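Local coordinates for protein EvdO2 (Micromonospora carbonacea, PDB 4XAB) that probably acts as a metal-dependent oxygenase of the phytanoyl-CoA dioxygenase family, catalysing an oxidative cyclization in orthosomycin antibiotic biosynthesis, at residues 137-142 and 237-242; 169-174 and 246-251. All blocks are in the same frame, centred on the assembly; numbering follows the deposited sequence.

Contact 1: 137-142 and 237-242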
# COMPACT_ATOMS: atom_id res chain seq x y z
N PRO A 137 -10.70 4.91 15.94
CA PRO A 137 -11.13 3.69 16.65
C PRO A 137 -12.62 3.67 16.94
O PRO A 137 -13.17 2.64 17.36
CB PRO A 137 -10.32 3.74 17.95
CG PRO A 137 -9.99 5.20 18.14
CD PRO A 137 -9.80 5.75 16.76
N ARG A 138 -13.28 4.80 16.72
CA ARG A 138 -14.72 4.89 16.96
C ARG A 138 -15.55 4.26 15.84
O ARG A 138 -16.75 4.04 16.01
CB ARG A 138 -15.13 6.36 17.13
CG ARG A 138 -14.55 7.00 18.37
CD ARG A 138 -14.87 8.48 18.41
NE ARG A 138 -14.22 9.24 17.34
CZ ARG A 138 -14.34 10.55 17.19
NH1 ARG A 138 -15.10 11.24 18.03
NH2 ARG A 138 -13.71 11.19 16.19
N TRP A 139 -14.91 3.97 14.71
CA TRP A 139 -15.63 3.53 13.52
C TRP A 139 -14.85 2.43 12.82
O TRP A 139 -13.74 2.65 12.35
CB TRP A 139 -15.86 4.71 12.57
CG TRP A 139 -16.68 5.75 13.22
CD1 TRP A 139 -16.23 6.89 13.85
CD2 TRP A 139 -18.10 5.73 13.39
NE1 TRP A 139 -17.31 7.59 14.36
CE2 TRP A 139 -18.46 6.89 14.10
CE3 TRP A 139 -19.11 4.85 12.98
CZ2 TRP A 139 -19.77 7.19 14.42
CZ3 TRP A 139 -20.42 5.14 13.31
CH2 TRP A 139 -20.75 6.31 14.01
N ARG A 140 -15.45 1.24 12.76
CA ARG A 140 -14.73 0.09 12.23
C ARG A 140 -15.10 -0.10 10.77
O ARG A 140 -16.26 -0.02 10.40
CB ARG A 140 -15.04 -1.16 13.05
CG ARG A 140 -14.22 -2.39 12.65
CD ARG A 140 -14.55 -3.59 13.54
NE ARG A 140 -13.88 -4.81 13.09
CZ ARG A 140 -14.41 -5.69 12.24
NH1 ARG A 140 -15.62 -5.48 11.74
NH2 ARG A 140 -13.73 -6.77 11.90
N ARG A 141 -14.10 -0.34 9.93
CA ARG A 141 -14.36 -0.70 8.54
C ARG A 141 -13.65 -2.02 8.27
O ARG A 141 -12.54 -2.21 8.75
CB ARG A 141 -13.83 0.36 7.57
CG ARG A 141 -14.53 1.71 7.62
CD ARG A 141 -13.77 2.65 6.68
NE ARG A 141 -14.23 4.04 6.76
CZ ARG A 141 -15.12 4.58 5.93
NH1 ARG A 141 -15.68 3.84 4.98
NH2 ARG A 141 -15.46 5.85 6.06
N ARG A 142 -14.30 -2.91 7.53
CA ARG A 142 -13.58 -4.04 6.94
C ARG A 142 -12.92 -3.54 5.67
O ARG A 142 -13.47 -2.70 4.96
CB ARG A 142 -14.52 -5.20 6.65
CG ARG A 142 -15.20 -5.72 7.90
CD ARG A 142 -15.51 -7.19 7.80
NE ARG A 142 -16.58 -7.48 6.85
CZ ARG A 142 -16.43 -8.22 5.75
NH1 ARG A 142 -15.25 -8.75 5.46
NH2 ARG A 142 -17.47 -8.43 4.96
N PRO A 237 -18.40 2.61 7.43
CA PRO A 237 -18.00 2.49 8.83
C PRO A 237 -19.14 2.01 9.72
O PRO A 237 -20.29 2.34 9.47
CB PRO A 237 -17.60 3.93 9.20
CG PRO A 237 -18.45 4.78 8.34
CD PRO A 237 -18.60 4.02 7.02
N ALA A 238 -18.80 1.22 10.74
CA ALA A 238 -19.76 0.76 11.73
C ALA A 238 -19.36 1.27 13.11
O ALA A 238 -18.18 1.28 13.46
CB ALA A 238 -19.82 -0.77 11.72
N GLU A 239 -20.35 1.67 13.90
CA GLU A 239 -20.08 2.22 15.22
C GLU A 239 -19.48 1.20 16.18
O GLU A 239 -20.04 0.12 16.38
CB GLU A 239 -21.36 2.79 15.82
CG GLU A 239 -21.14 3.44 17.18
CD GLU A 239 -22.41 3.93 17.78
OE1 GLU A 239 -23.50 3.60 17.25
OE2 GLU A 239 -22.33 4.66 18.80
N VAL A 240 -18.33 1.53 16.76
CA VAL A 240 -17.70 0.70 17.78
C VAL A 240 -18.18 1.08 19.18
O VAL A 240 -18.04 2.23 19.60
CB VAL A 240 -16.15 0.82 17.72
CG1 VAL A 240 -15.51 -0.02 18.82
CG2 VAL A 240 -15.62 0.43 16.35
N ALA A 241 -18.76 0.12 19.90
CA ALA A 241 -19.34 0.40 21.21
C ALA A 241 -18.29 0.73 22.27
O ALA A 241 -18.53 1.59 23.13
CB ALA A 241 -20.19 -0.79 21.67
N ASP A 242 -17.15 0.05 22.21
CA ASP A 242 -16.08 0.29 23.17
C ASP A 242 -14.78 0.55 22.43
O ASP A 242 -13.99 -0.37 22.21
CB ASP A 242 -15.91 -0.88 24.14
CG ASP A 242 -14.95 -0.58 25.27
OD1 ASP A 242 -14.61 0.61 25.47
OD2 ASP A 242 -14.53 -1.53 25.97
O HOH W 1 -17.83 4.70 18.56
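P237 opens the pairing by lying alongside the side chain of R141, the two pointing the same way. The extended R141 chain carries its guanidinium beside the proline, so that P237 CD lies over one face of it, toward the rim, 3.6 Å from R141 NH1. That nitrogen is held from outside the pair, by the carbonyl of S235 and the carboxylate of E110. P237 CB also touches W139 CB at 3.9 Å. A238 N then donates to R140 O and R140 N to A238 O, each at 2.8 Å, making a hydrogen-bonded pair. E239 forms the neighbouring non-hydrogen-bonded pair with W139. The indole, with CG anti to the carbonyl carbon (chi1 -62°), swings back across the partner strand and brings W139 CZ3 within 3.6 Å of E239 CB. V240 N donates to R138 O at 3.1 Å, nearly straight (173°) but approaching from above the carbonyl plane. The same oxygen accepts from a water that also donates to V240 O, so one direct bond and one water bridge join the strands at this end. V240 CG2 packs against R140 CB (3.7 Å) and P137 O (3.5 Å). Exposed on most of its residues, this is a short antiparallel pairing in which strand 238-239 adds to the larger sheet along the start of strand 139-149, at the margin of a double-stranded beta-helix of the cupin type.

Contact 2: 169-174 and 246-251; sequences GPVLPH and RPWMDW
The indole of W248 has H174 on one face and the backbone of its own turn on the other. In the double-stranded beta-helix fold this joins the loop ahead of strand 175-176 to the C-terminal tail, where residues 246-249 form a type I beta turn closed by M249 N to R246 O at 3.1 Å. H174 CB stands 3.7 Å from the centroid of the five-membered ring and 10° off the ring normal, a CH-pi contact; R246 CA covers the opposite face toward the rim. H174 O also comes close to W248 CE3, at 3.1 Å. At the indole edge, near its plane, V171 CG1 meets W248 CZ2 at 4.1 Å. The imidazole of H174 is inclined by 39° to the six-membered ring. W248 CG lies between its backbone N and carbonyl carbon (chi1 60°), placing the indole against residues 171-174, and NE1 donates to A133 O. R246 reaches V171, NH2 to CG2 at 3.6 Å, crossing it at about a right angle; its guanidinium is gripped by E244, E132 and the M135 carbonyl. The H174 side chain, about 9 Å from the nickel, is pinned at both nitrogens. NE2 accepts a hydrogen bond from the backbone N of Q130, beside the nickel ligands H129 and D131. ND1 donates to L172 O at 2.6 Å; that oxygen lies in the imidazole plane, while ND1 approaches from above the carbonyl plane.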
# COMPACT_ATOMS: atom_id res chain seq x y z
N GLY A 169 -4.72 -10.53 15.46
CA GLY A 169 -4.19 -10.01 16.71
C GLY A 169 -4.73 -8.61 16.95
O GLY A 169 -5.58 -8.12 16.22
N PRO A 170 -4.21 -7.94 17.99
CA PRO A 170 -4.68 -6.58 18.26
C PRO A 170 -4.14 -5.57 17.26
O PRO A 170 -3.20 -5.87 16.50
CB PRO A 170 -4.13 -6.29 19.66
CG PRO A 170 -2.87 -7.11 19.72
CD PRO A 170 -3.15 -8.36 18.92
N VAL A 171 -4.73 -4.39 17.24
CA VAL A 171 -4.03 -3.24 16.70
C VAL A 171 -2.96 -2.95 17.74
O VAL A 171 -3.26 -2.58 18.87
CB VAL A 171 -4.95 -2.04 16.45
CG1 VAL A 171 -4.11 -0.84 15.98
CG2 VAL A 171 -5.99 -2.41 15.41
N LEU A 172 -1.72 -3.19 17.34
CA LEU A 172 -0.54 -3.10 18.19
C LEU A 172 -0.28 -1.67 18.63
O LEU A 172 -0.74 -0.73 17.99
CB LEU A 172 0.65 -3.65 17.41
CG LEU A 172 0.51 -5.13 17.09
CD1 LEU A 172 1.49 -5.55 16.00
CD2 LEU A 172 0.71 -5.94 18.37
N PRO A 173 0.45 -1.50 19.74
CA PRO A 173 0.79 -0.13 20.13
C PRO A 173 1.60 0.55 19.02
O PRO A 173 2.58 -0.02 18.54
CB PRO A 173 1.63 -0.32 21.39
CG PRO A 173 1.18 -1.63 21.96
CD PRO A 173 0.89 -2.49 20.75
N HIS A 174 1.18 1.73 18.62
CA HIS A 174 1.94 2.49 17.64
C HIS A 174 2.36 3.83 18.23
O HIS A 174 1.77 4.31 19.20
CB HIS A 174 1.13 2.74 16.35
CG HIS A 174 0.97 1.54 15.47
ND1 HIS A 174 0.32 0.39 15.86
CD2 HIS A 174 1.35 1.33 14.18
CE1 HIS A 174 0.31 -0.48 14.86
NE2 HIS A 174 0.93 0.07 13.83
N ARG A 246 -6.06 4.26 21.31
CA ARG A 246 -5.11 4.71 20.27
C ARG A 246 -4.56 6.12 20.52
O ARG A 246 -4.85 7.06 19.77
CB ARG A 246 -5.76 4.61 18.88
CG ARG A 246 -6.20 3.18 18.54
CD ARG A 246 -6.52 2.94 17.07
NE ARG A 246 -7.17 1.64 16.95
CZ ARG A 246 -8.02 1.30 15.98
NH1 ARG A 246 -8.31 2.17 15.02
NH2 ARG A 246 -8.56 0.09 15.98
N PRO A 247 -3.76 6.28 21.58
CA PRO A 247 -3.30 7.60 22.01
C PRO A 247 -2.32 8.25 21.01
O PRO A 247 -2.00 9.43 21.14
CB PRO A 247 -2.62 7.32 23.35
CG PRO A 247 -2.19 5.90 23.26
CD PRO A 247 -3.21 5.19 22.41
N TRP A 248 -1.88 7.48 20.03
CA TRP A 248 -0.96 7.97 19.01
C TRP A 248 -1.68 8.68 17.87
O TRP A 248 -1.05 9.19 16.95
CB TRP A 248 -0.15 6.82 18.43
CG TRP A 248 -1.02 5.77 17.78
CD1 TRP A 248 -1.55 5.80 16.51
CD2 TRP A 248 -1.47 4.54 18.37
NE1 TRP A 248 -2.29 4.66 16.28
CE2 TRP A 248 -2.26 3.88 17.40
CE3 TRP A 248 -1.28 3.94 19.61
CZ2 TRP A 248 -2.84 2.64 17.65
CZ3 TRP A 248 -1.86 2.71 19.85
CH2 TRP A 248 -2.64 2.08 18.88
N MET A 249 -3.01 8.68 17.92
CA MET A 249 -3.79 9.22 16.82
C MET A 249 -3.53 10.71 16.64
O MET A 249 -3.52 11.46 17.61
CB MET A 249 -5.28 8.99 17.05
CG MET A 249 -6.14 9.37 15.84
SD MET A 249 -6.94 7.93 15.09
CE MET A 249 -5.54 6.84 14.91
N ASP A 250 -3.32 11.12 15.40
CA ASP A 250 -3.20 12.53 15.06
C ASP A 250 -4.57 13.11 14.74
O ASP A 250 -5.08 12.94 13.63
CB ASP A 250 -2.24 12.72 13.88
CG ASP A 250 -1.90 14.18 13.64
OD1 ASP A 250 -1.53 14.52 12.49
OD2 ASP A 250 -2.00 14.98 14.59
N TRP A 251 -5.17 13.78 15.71
CA TRP A 251 -6.45 14.45 15.49
C TRP A 251 -6.21 15.88 15.01
O TRP A 251 -6.63 16.26 13.91
CB TRP A 251 -7.29 14.46 16.77
CG TRP A 251 -7.49 13.10 17.39
CD1 TRP A 251 -6.80 12.57 18.44
CD2 TRP A 251 -8.46 12.11 17.00
NE1 TRP A 251 -7.28 11.31 18.73
CE2 TRP A 251 -8.29 11.01 17.86
CE3 TRP A 251 -9.44 12.05 16.01
CZ2 TRP A 251 -9.06 9.85 17.75
CZ3 TRP A 251 -10.21 10.92 15.91
CH2 TRP A 251 -10.02 9.83 16.77

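Contacts 1 and 2 lie with their centres 14 Å apart on the same side of the chain's centre. Their segments alternate along the sequence, 137-142, 169-174, 237-242, 246-251: after pairing with the start of strand 139-149, the chain soon reaches the turn that packs on the loop before strand 175-176. The two contacts also touch directly. P137 lies against R246, M249 and W251, with its CA 3.6 Å from R246 NH1, and R138 NH2 packs on W251 CZ3 at 3.5 Å. The C-terminal tail thus links the edge of the antiparallel sheet to a loop near the nickel site formed by H129, D131 and H215.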